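RagB/SusD domain protein (Flavobacterium johnsoniae, PDB 5J90) binds chitin and probably captures chitin chains at the cell surface for uptake through a partner outer-membrane transporter. Local coordinates at residues 81-91 with 465-474; 147-156 with 478-488. All coordinates share one frame; numbering follows the deposited sequence. Where two conformers were deposited one is given.

Contact 1 of 2, residues 81-91 with 465-474; sequences LLDNWNGFIWD and VRRINFVQSE
D83 OD1 is gripped by two groups, the amide of N469 and a water. N469 ND2 gives D83 OD1 a nearly straight bond of 3.0 Å at 174°. D83 OD1 lies in the plane of the N469 amide, and the bond meets it on the syn side, 34° out of the carboxylate plane. The water that donates to D83 OD1 also donates to N469 OD1 and accepts from N86 ND2. It thus bonds to the OD1 end of the N469 amide, while D83 takes the ND2 end. N86 OD1 is held by N76. D83 OD2 takes two further waters, one of them shared with F470 O. With a chi1 of 57°, N469 CG sits between its own backbone N and carbonyl carbon, and the two side chains, N469 and D83, cross at about a right angle.

The contact lays the start of helix 83-108 against an extended run that leads into helix 472-477. V471 is the N-cap residue of the second helix. The chain is mostly helix and loop, consistent with the SusD family, which belongs to the TPR clan. Away from D83 the chemistry turns apolar. V471 CG2 lies over one face of the W90 indole, 3.9 Å from the centroid of the five-membered ring, a CH-pi contact. E474 CG comes 3.4 Å from W90 NE1. The E474 carboxylate has its own partner in Y151. I89 CD1 and I468 CD1 meet tip to tip at a tight 3.5 Å, and F134 of helix 113-134 packs on both residues. At the other end of the row, S473 OG donates to D91 OD1 over 2.7 Å on the syn lone pair. A water links D91 OD2 to S473 N.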
loop_
_atom_site.group_PDB
_atom_site.type_symbol
_atom_site.label_atom_id
_atom_site.label_comp_id
_atom_site.label_asym_id
_atom_site.label_seq_id
_atom_site.Cartn_x
_atom_site.Cartn_y
_atom_site.Cartn_z
ATOM N N LEU A 81 -4.417 21.095 1.686
ATOM C CA LEU A 81 -3.052 21.226 2.184
ATOM C C LEU A 81 -2.415 22.491 1.633
ATOM O O LEU A 81 -2.463 22.741 0.422
ATOM C CB LEU A 81 -2.210 19.992 1.834
ATOM C CG LEU A 81 -2.705 18.654 2.396
ATOM C CD1 LEU A 81 -1.679 17.560 2.134
ATOM C CD2 LEU A 81 -2.997 18.764 3.885
ATOM N N LEU A 82 -1.832 23.289 2.521
ATOM C CA LEU A 82 -1.289 24.593 2.135
ATOM C C LEU A 82 0.227 24.541 2.011
ATOM O O LEU A 82 0.941 24.399 3.008
ATOM C CB LEU A 82 -1.722 25.682 3.124
ATOM C CG LEU A 82 -3.235 25.897 3.251
ATOM C CD1 LEU A 82 -3.539 27.062 4.190
ATOM C CD2 LEU A 82 -3.903 26.126 1.890
ATOM N N ASP A 83 0.718 24.640 0.777
ATOM C CA ASP A 83 2.153 24.519 0.524
ATOM C C ASP A 83 2.957 25.591 1.254
ATOM O O ASP A 83 4.099 25.356 1.647
ATOM C CB ASP A 83 2.456 24.591 -0.974
ATOM C CG ASP A 83 1.984 23.362 -1.739
ATOM O OD1 ASP A 83 1.314 22.472 -1.160
ATOM O OD2 ASP A 83 2.269 23.298 -2.954
ATOM N N ASN A 84 2.355 26.767 1.430
ATOM C CA ASN A 84 3.027 27.862 2.118
ATOM C C ASN A 84 3.199 27.592 3.616
ATOM O O ASN A 84 4.084 28.148 4.258
ATOM C CB ASN A 84 2.308 29.199 1.874
ATOM C CG ASN A 84 0.814 29.121 2.129
ATOM O OD1 ASN A 84 0.120 28.267 1.575
ATOM N ND2 ASN A 84 0.305 30.030 2.959
ATOM N N TRP A 85 2.364 26.714 4.165
ATOM C CA TRP A 85 2.527 26.273 5.553
ATOM C C TRP A 85 3.502 25.103 5.654
ATOM O O TRP A 85 4.432 25.108 6.460
ATOM C CB TRP A 85 1.188 25.815 6.128
ATOM C CG TRP A 85 0.182 26.902 6.393
ATOM C CD1 TRP A 85 0.277 28.232 6.067
ATOM C CD2 TRP A 85 -1.077 26.736 7.049
ATOM N NE1 TRP A 85 -0.856 28.898 6.493
ATOM C CE2 TRP A 85 -1.700 28.002 7.099
ATOM C CE3 TRP A 85 -1.739 25.637 7.609
ATOM C CZ2 TRP A 85 -2.953 28.194 7.680
ATOM C CZ3 TRP A 85 -2.980 25.828 8.187
ATOM C CH2 TRP A 85 -3.577 27.101 8.221
ATOM N N ASN A 86 3.274 24.097 4.817
ATOM C CA ASN A 86 3.908 22.797 5.013
ATOM C C ASN A 86 5.366 22.738 4.584
ATOM O O ASN A 86 6.118 21.865 5.020
ATOM C CB ASN A 86 3.068 21.704 4.348
ATOM C CG ASN A 86 1.674 21.621 4.934
ATOM O OD1 ASN A 86 1.487 21.835 6.135
ATOM N ND2 ASN A 86 0.686 21.328 4.096
ATOM N N GLY A 87 5.786 23.679 3.744
ATOM C CA GLY A 87 7.182 23.769 3.367
ATOM C C GLY A 87 8.112 23.963 4.553
ATOM O O GLY A 87 9.258 23.528 4.518
ATOM N N PHE A 88 7.615 24.597 5.609
ATOM C CA PHE A 88 8.420 24.817 6.809
ATOM C C PHE A 88 8.938 23.523 7.432
ATOM O O PHE A 88 10.038 23.495 7.989
ATOM C CB PHE A 88 7.628 25.614 7.851
ATOM C CG PHE A 88 7.595 27.091 7.581
ATOM C CD1 PHE A 88 6.654 27.636 6.722
ATOM C CD2 PHE A 88 8.523 27.930 8.179
ATOM C CE1 PHE A 88 6.637 29.011 6.466
ATOM C CE2 PHE A 88 8.511 29.302 7.932
ATOM C CZ PHE A 88 7.564 29.840 7.075
ATOM N N ILE A 89 8.151 22.451 7.336
ATOM C CA ILE A 89 8.548 21.167 7.913
ATOM C C ILE A 89 9.855 20.704 7.285
ATOM O O ILE A 89 10.822 20.364 7.972
ATOM C CB ILE A 89 7.473 20.090 7.658
ATOM C CG1 ILE A 89 6.092 20.550 8.137
ATOM C CG2 ILE A 89 7.886 18.772 8.303
ATOM C CD1 ILE A 89 4.955 19.669 7.630
ATOM N N TRP A 90 9.881 20.703 5.956
ATOM C CA TRP A 90 11.039 20.242 5.214
ATOM C C TRP A 90 12.214 21.201 5.402
ATOM O O TRP A 90 13.340 20.786 5.711
ATOM C CB TRP A 90 10.666 20.135 3.733
ATOM C CG TRP A 90 11.726 19.579 2.837
ATOM C CD1 TRP A 90 12.809 20.235 2.321
ATOM C CD2 TRP A 90 11.777 18.250 2.311
ATOM N NE1 TRP A 90 13.542 19.385 1.519
ATOM C CE2 TRP A 90 12.926 18.159 1.497
ATOM C CE3 TRP A 90 10.962 17.120 2.456
ATOM C CZ2 TRP A 90 13.274 16.985 0.824
ATOM C CZ3 TRP A 90 11.312 15.958 1.788
ATOM C CH2 TRP A 90 12.457 15.897 0.995
ATOM N N ASP A 91 11.955 22.491 5.221
ATOM C CA ASP A 91 13.050 23.453 5.186
ATOM C C ASP A 91 13.775 23.556 6.537
ATOM O O ASP A 91 15.009 23.516 6.586
ATOM C CB ASP A 91 12.564 24.807 4.658
ATOM C CG ASP A 91 12.099 24.731 3.203
ATOM O OD1 ASP A 91 12.607 23.869 2.465
ATOM O OD2 ASP A 91 11.218 25.525 2.799
ATOM N N VAL A 465 -5.879 12.732 6.255
ATOM C CA VAL A 465 -4.599 13.023 5.624
ATOM C C VAL A 465 -3.618 11.887 5.872
ATOM O O VAL A 465 -3.331 11.532 7.025
ATOM C CB VAL A 465 -4.005 14.347 6.152
ATOM C CG1 VAL A 465 -2.714 14.657 5.419
ATOM C CG2 VAL A 465 -5.015 15.493 6.012
ATOM N N ARG A 466 -3.118 11.299 4.789
ATOM C CA ARG A 466 -2.187 10.174 4.904
ATOM C C ARG A 466 -0.729 10.625 4.786
ATOM O O ARG A 466 0.179 9.927 5.235
ATOM C CB ARG A 466 -2.502 9.065 3.889
ATOM C CG ARG A 466 -3.966 8.629 3.869
ATOM C CD ARG A 466 -4.556 8.295 5.237
ATOM N NE ARG A 466 -4.020 7.055 5.803
ATOM C CZ ARG A 466 -4.559 6.406 6.833
ATOM N NH1 ARG A 466 -5.669 6.846 7.417
ATOM N NH2 ARG A 466 -4.005 5.289 7.277
ATOM N N ARG A 467 -0.501 11.786 4.166
ATOM C CA ARG A 467 0.851 12.327 4.015
ATOM C C ARG A 467 0.752 13.778 3.596
ATOM O O ARG A 467 -0.333 14.262 3.273
ATOM C CB ARG A 467 1.650 11.556 2.949
ATOM C CG ARG A 467 1.099 11.752 1.532
ATOM C CD ARG A 467 1.916 10.998 0.497
ATOM N NE ARG A 467 3.221 11.613 0.219
ATOM C CZ ARG A 467 3.431 12.536 -0.716
ATOM N NH1 ARG A 467 2.423 13.021 -1.439
ATOM N NH2 ARG A 467 4.665 12.972 -0.928
ATOM N N ILE A 468 1.897 14.461 3.585
ATOM C CA ILE A 468 1.971 15.799 3.005
ATOM C C ILE A 468 2.721 15.708 1.677
ATOM O O ILE A 468 3.656 14.915 1.516
ATOM C CB ILE A 468 2.615 16.808 3.988
ATOM C CG1 ILE A 468 1.761 16.880 5.256
ATOM C CG2 ILE A 468 2.775 18.194 3.341
ATOM C CD1 ILE A 468 2.289 17.836 6.328
ATOM N N ASN A 469 2.283 16.519 0.716
ATOM C CA ASN A 469 2.893 16.553 -0.614
ATOM C C ASN A 469 4.273 17.212 -0.627
ATOM O O ASN A 469 4.592 18.023 0.253
ATOM C CB ASN A 469 1.955 17.232 -1.625
ATOM C CG ASN A 469 1.562 18.634 -1.202
ATOM O OD1 ASN A 469 0.992 18.838 -0.125
ATOM N ND2 ASN A 469 1.884 19.616 -2.041
ATOM N N PHE A 470 5.091 16.852 -1.607
ATOM C CA PHE A 470 6.459 17.368 -1.682
ATOM C C PHE A 470 6.457 18.903 -1.766
ATOM O O PHE A 470 5.528 19.507 -2.311
ATOM C CB PHE A 470 7.210 16.723 -2.854
ATOM C CG PHE A 470 7.383 15.230 -2.719
ATOM C CD1 PHE A 470 7.904 14.672 -1.562
ATOM C CD2 PHE A 470 7.027 14.380 -3.762
ATOM C CE1 PHE A 470 8.075 13.286 -1.449
ATOM C CE2 PHE A 470 7.182 13.005 -3.656
ATOM C CZ PHE A 470 7.706 12.454 -2.511
ATOM N N VAL A 471 7.495 19.525 -1.212
ATOM C CA VAL A 471 7.437 20.958 -0.902
ATOM C C VAL A 471 7.935 21.895 -2.013
ATOM O O VAL A 471 8.665 21.491 -2.936
ATOM C CB VAL A 471 8.173 21.274 0.429
ATOM C CG1 VAL A 471 7.628 20.402 1.554
ATOM C CG2 VAL A 471 9.673 21.096 0.278
ATOM N N GLN A 472 7.541 23.160 -1.884
ATOM C CA GLN A 472 7.811 24.167 -2.906
ATOM C C GLN A 472 9.286 24.406 -3.144
ATOM O O GLN A 472 9.705 24.567 -4.286
ATOM C CB GLN A 472 7.161 25.499 -2.531
ATOM C CG GLN A 472 5.661 25.500 -2.590
ATOM C CD GLN A 472 5.080 26.825 -2.118
ATOM O OE1 GLN A 472 5.627 27.475 -1.225
ATOM N NE2 GLN A 472 3.969 27.213 -2.705
ATOM N N SER A 473 10.079 24.452 -2.081
ATOM C CA SER A 473 11.501 24.730 -2.247
ATOM C C SER A 473 12.159 23.636 -3.078
ATOM O O SER A 473 13.106 23.888 -3.832
ATOM C CB SER A 473 12.205 24.876 -0.902
ATOM O OG SER A 473 12.210 23.623 -0.222
ATOM N N GLU A 474 11.644 22.416 -2.942
ATOM C CA GLU A 474 12.167 21.266 -3.667
ATOM C C GLU A 474 11.732 21.259 -5.126
ATOM O O GLU A 474 12.541 20.986 -6.011
ATOM C CB GLU A 474 11.752 19.975 -2.949
ATOM C CG GLU A 474 12.550 19.727 -1.681
ATOM C CD GLU A 474 13.950 19.265 -1.997
ATOM O OE1 GLU A 474 14.088 18.252 -2.720
ATOM O OE2 GLU A 474 14.914 19.917 -1.537
HETATM O O HOH W 1 1.273 21.172 1.268
HETATM O O HOH W 2 5.478 23.289 0.229
HETATM O O HOH W 3 4.691 22.034 -3.596
HETATM O O HOH W 4 3.030 25.578 -4.266
HETATM O O HOH W 5 9.226 24.743 0.714
#

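Contact 2 of 2, residues 147-156 with 478-488; sequences ATIAYDSQEE and NSGGVATGVSK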
loop_
_atom_site.group_PDB
_atom_site.type_symbol
_atom_site.label_atom_id
_atom_site.label_comp_id
_atom_site.label_asym_id
_atom_site.label_seq_id
_atom_site.Cartn_x
_atom_site.Cartn_y
_atom_site.Cartn_z
ATOM N N ALA A 147 23.021 18.282 -9.758
ATOM C CA ALA A 147 21.850 19.128 -9.973
ATOM C C ALA A 147 20.595 18.435 -9.450
ATOM O O ALA A 147 19.678 19.079 -8.940
ATOM C CB ALA A 147 21.699 19.466 -11.449
ATOM N N THR A 148 20.563 17.116 -9.595
ATOM C CA THR A 148 19.499 16.303 -9.020
ATOM C C THR A 148 19.981 15.658 -7.727
ATOM O O THR A 148 20.913 14.852 -7.740
ATOM C CB THR A 148 19.053 15.192 -9.990
ATOM O OG1 THR A 148 18.309 15.772 -11.068
ATOM C CG2 THR A 148 18.182 14.158 -9.274
ATOM N N ILE A 149 19.361 16.035 -6.609
ATOM C CA ILE A 149 19.596 15.342 -5.345
ATOM C C ILE A 149 18.447 14.352 -5.165
ATOM O O ILE A 149 17.314 14.734 -4.848
ATOM C CB ILE A 149 19.688 16.308 -4.147
ATOM C CG1 ILE A 149 20.756 17.377 -4.413
ATOM C CG2 ILE A 149 19.986 15.534 -2.862
ATOM C CD1 ILE A 149 20.827 18.448 -3.346
ATOM N N ALA A 150 18.738 13.085 -5.432
ATOM C CA ALA A 150 17.699 12.062 -5.473
ATOM C C ALA A 150 17.127 11.732 -4.098
ATOM O O ALA A 150 17.812 11.823 -3.073
ATOM C CB ALA A 150 18.219 10.799 -6.151
ATOM N N TYR A 151 15.852 11.353 -4.106
ATOM C CA TYR A 151 15.171 10.888 -2.902
ATOM C C TYR A 151 15.352 9.380 -2.770
ATOM O O TYR A 151 15.424 8.672 -3.772
ATOM C CB TYR A 151 13.677 11.176 -2.996
ATOM C CG TYR A 151 13.245 12.630 -2.851
ATOM C CD1 TYR A 151 13.993 13.682 -3.391
ATOM C CD2 TYR A 151 12.049 12.945 -2.218
ATOM C CE1 TYR A 151 13.560 15.005 -3.267
ATOM C CE2 TYR A 151 11.613 14.263 -2.092
ATOM C CZ TYR A 151 12.370 15.287 -2.624
ATOM O OH TYR A 151 11.934 16.589 -2.489
ATOM N N ASP A 152 15.406 8.896 -1.534
ATOM C CA ASP A 152 15.323 7.462 -1.275
ATOM C C ASP A 152 13.855 7.062 -1.085
ATOM O O ASP A 152 13.031 7.877 -0.670
ATOM C CB ASP A 152 16.059 7.093 0.015
ATOM C CG ASP A 152 17.545 7.388 -0.016
ATOM O OD1 ASP A 152 18.109 7.675 -1.089
ATOM O OD2 ASP A 152 18.158 7.303 1.072
ATOM N N SER A 153 13.535 5.794 -1.355
ATOM C CA SER A 153 12.203 5.307 -1.015
ATOM C C SER A 153 12.077 5.220 0.506
ATOM O O SER A 153 13.074 5.107 1.219
ATOM C CB SER A 153 11.937 3.935 -1.629
ATOM O OG SER A 153 12.703 2.946 -0.957
ATOM N N GLN A 154 10.851 5.275 1.007
ATOM C CA GLN A 154 10.676 5.121 2.444
ATOM C C GLN A 154 11.189 3.773 2.954
ATOM O O GLN A 154 11.758 3.694 4.043
ATOM C CB GLN A 154 9.227 5.329 2.845
ATOM C CG GLN A 154 9.030 5.276 4.359
ATOM C CD GLN A 154 7.598 5.556 4.742
ATOM O OE1 GLN A 154 6.715 4.731 4.500
ATOM N NE2 GLN A 154 7.344 6.734 5.321
ATOM N N GLU A 155 10.991 2.720 2.164
ATOM C CA GLU A 155 11.512 1.401 2.515
ATOM C C GLU A 155 13.026 1.437 2.742
ATOM O O GLU A 155 13.541 0.865 3.706
ATOM C CB GLU A 155 11.135 0.398 1.422
ATOM C CG GLU A 155 11.494 -1.069 1.732
ATOM C CD GLU A 155 12.824 -1.526 1.145
ATOM O OE1 GLU A 155 13.369 -0.852 0.242
ATOM O OE2 GLU A 155 13.331 -2.583 1.593
ATOM N N GLU A 156 13.736 2.104 1.839
ATOM C CA GLU A 156 15.181 2.283 1.955
ATOM C C GLU A 156 15.561 3.117 3.173
ATOM O O GLU A 156 16.535 2.799 3.868
ATOM C CB GLU A 156 15.735 2.957 0.692
ATOM C CG GLU A 156 15.771 2.032 -0.518
ATOM C CD GLU A 156 15.869 2.782 -1.843
ATOM O OE1 GLU A 156 15.845 4.041 -1.885
ATOM O OE2 GLU A 156 15.969 2.089 -2.879
ATOM N N ASN A 478 15.092 21.694 -6.828
ATOM C CA ASN A 478 15.509 20.303 -6.979
ATOM C C ASN A 478 14.444 19.525 -7.733
ATOM O O ASN A 478 14.033 18.445 -7.299
ATOM C CB ASN A 478 15.746 19.667 -5.597
ATOM C CG ASN A 478 16.367 18.277 -5.673
ATOM O OD1 ASN A 478 17.049 17.925 -6.637
ATOM N ND2 ASN A 478 16.148 17.481 -4.628
ATOM N N SER A 479 13.993 20.061 -8.865
ATOM C CA SER A 479 12.897 19.432 -9.598
ATOM C C SER A 479 13.240 18.000 -10.015
ATOM O O SER A 479 12.373 17.129 -10.019
ATOM C CB SER A 479 12.495 20.273 -10.811
ATOM O OG SER A 479 13.579 20.385 -11.713
ATOM N N GLY A 480 14.503 17.751 -10.345
ATOM C CA GLY A 480 14.924 16.411 -10.715
ATOM C C GLY A 480 14.789 15.462 -9.535
ATOM O O GLY A 480 14.399 14.297 -9.686
ATOM N N GLY A 481 15.107 15.963 -8.346
ATOM C CA GLY A 481 14.986 15.167 -7.136
ATOM C C GLY A 481 13.532 14.870 -6.831
ATOM O O GLY A 481 13.178 13.731 -6.499
ATOM N N VAL A 482 12.676 15.877 -6.929
ATOM C CA VAL A 482 11.257 15.652 -6.700
ATOM C C VAL A 482 10.712 14.564 -7.627
ATOM O O VAL A 482 9.909 13.732 -7.207
ATOM C CB VAL A 482 10.444 16.951 -6.827
ATOM C CG1 VAL A 482 8.949 16.666 -6.711
ATOM C CG2 VAL A 482 10.893 17.943 -5.761
ATOM N N ALA A 483 11.153 14.556 -8.880
ATOM C CA ALA A 483 10.724 13.514 -9.810
ATOM C C ALA A 483 11.073 12.127 -9.280
ATOM O O ALA A 483 10.259 11.196 -9.395
ATOM C CB ALA A 483 11.329 13.740 -11.208
ATOM N N THR A 484 12.265 11.969 -8.707
ATOM C CA THR A 484 12.620 10.685 -8.098
ATOM C C THR A 484 11.731 10.387 -6.891
ATOM O O THR A 484 11.362 9.232 -6.667
ATOM C CB THR A 484 14.125 10.547 -7.720
ATOM O OG1 THR A 484 14.444 11.381 -6.593
ATOM C CG2 THR A 484 15.034 10.888 -8.912
ATOM N N GLY A 485 11.369 11.413 -6.126
ATOM C CA GLY A 485 10.475 11.210 -4.996
ATOM C C GLY A 485 9.105 10.743 -5.445
ATOM O O GLY A 485 8.536 9.818 -4.862
ATOM N N VAL A 486 8.566 11.369 -6.487
ATOM C CA VAL A 486 7.271 10.960 -7.018
ATOM C C VAL A 486 7.334 9.515 -7.534
ATOM O O VAL A 486 6.423 8.715 -7.279
ATOM C CB VAL A 486 6.778 11.954 -8.087
ATOM C CG1 VAL A 486 5.474 11.470 -8.700
ATOM C CG2 VAL A 486 6.595 13.329 -7.466
ATOM N N SER A 487 8.416 9.158 -8.220
ATOM C CA SER A 487 8.591 7.784 -8.671
ATOM C C SER A 487 8.529 6.832 -7.484
ATOM O O SER A 487 7.828 5.820 -7.527
ATOM C CB SER A 487 9.914 7.607 -9.422
ATOM O OG SER A 487 9.935 8.385 -10.612
ATOM N N LYS A 488 9.241 7.167 -6.411
ATOM C CA LYS A 488 9.348 6.271 -5.266
ATOM C C LYS A 488 8.102 6.294 -4.370
ATOM O O LYS A 488 7.947 5.441 -3.490
ATOM C CB LYS A 488 10.654 6.540 -4.504
ATOM C CG LYS A 488 11.867 6.045 -5.310
ATOM C CD LYS A 488 13.204 6.591 -4.839
ATOM C CE LYS A 488 14.275 6.341 -5.901
ATOM N NZ LYS A 488 15.660 6.571 -5.383
HETATM O O HOH W 6 17.083 19.206 -10.246
HETATM O O HOH W 7 8.525 4.942 -0.794
#
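The side-chain amide of N478 pairs with the backbone of I149 as another peptide might. I149 N donates to N478 OD1, and N478 ND2 returns a bond to I149 O, both at 3.0 Å. The second bond is nearly straight at 172°, lies in the carbonyl plane and uses a lone pair. N478 OD1 also takes a weak bond from G481 N, so the same amide caps the start of helix 479-489. CG anti to the backbone N (chi1 -172°) carries the amide across to residues 147-156. ND2 has another acceptor in E474.

Further along, three glycines, G480, G481 and G485, bring the loop close to the helix. I149 O lies 3.3 Å from G481 CA, a CA-H...O contact. The Y151 ring rests against G481 and G485, with its CD2 3.6 Å from G485 CA. T484 OG1 works in both directions: it accepts from Y151 N at 2.9 Å and donates to G481 O. The extended chain of K488 runs along the loop, and in one of its two conformers NZ donates to Y151 O over 2.7 Å. S153 and E156 form a capping box at the start of helix 154-177, and a water joins Q154 N to K488 O.

Y151 OH bonds to E474, while its ring meets F470 edge-to-face and also packs with W90. The loop 147-153 thus runs along one side of helix 479-489 before entering helix 154-177. At the far end of helix 479-489, K488 O accepts from N504 of the second subunit, and S487 lies beside E462 of that subunit.

How the contacts relate
Helices 472-477 and 479-489 follow each other in the chain, so contact 1 and contact 2 hold successive parts of one C-terminal region. Their centres are 15 Å apart, and they meet directly through E474 and Y151 and through F470 packed on G485 and V486 of helix 479-489. Both are partly buried. Contact 1 lies nearer the centre of the chain, about 17 Å against 24 Å between centres, and joins side chains to side chains, with waters around a carboxylate and an apolar row beside it. Contact 2 rests more on side chains that bond to backbone, over a glycine-rich helix face. Only contact 2 has the second subunit beside it.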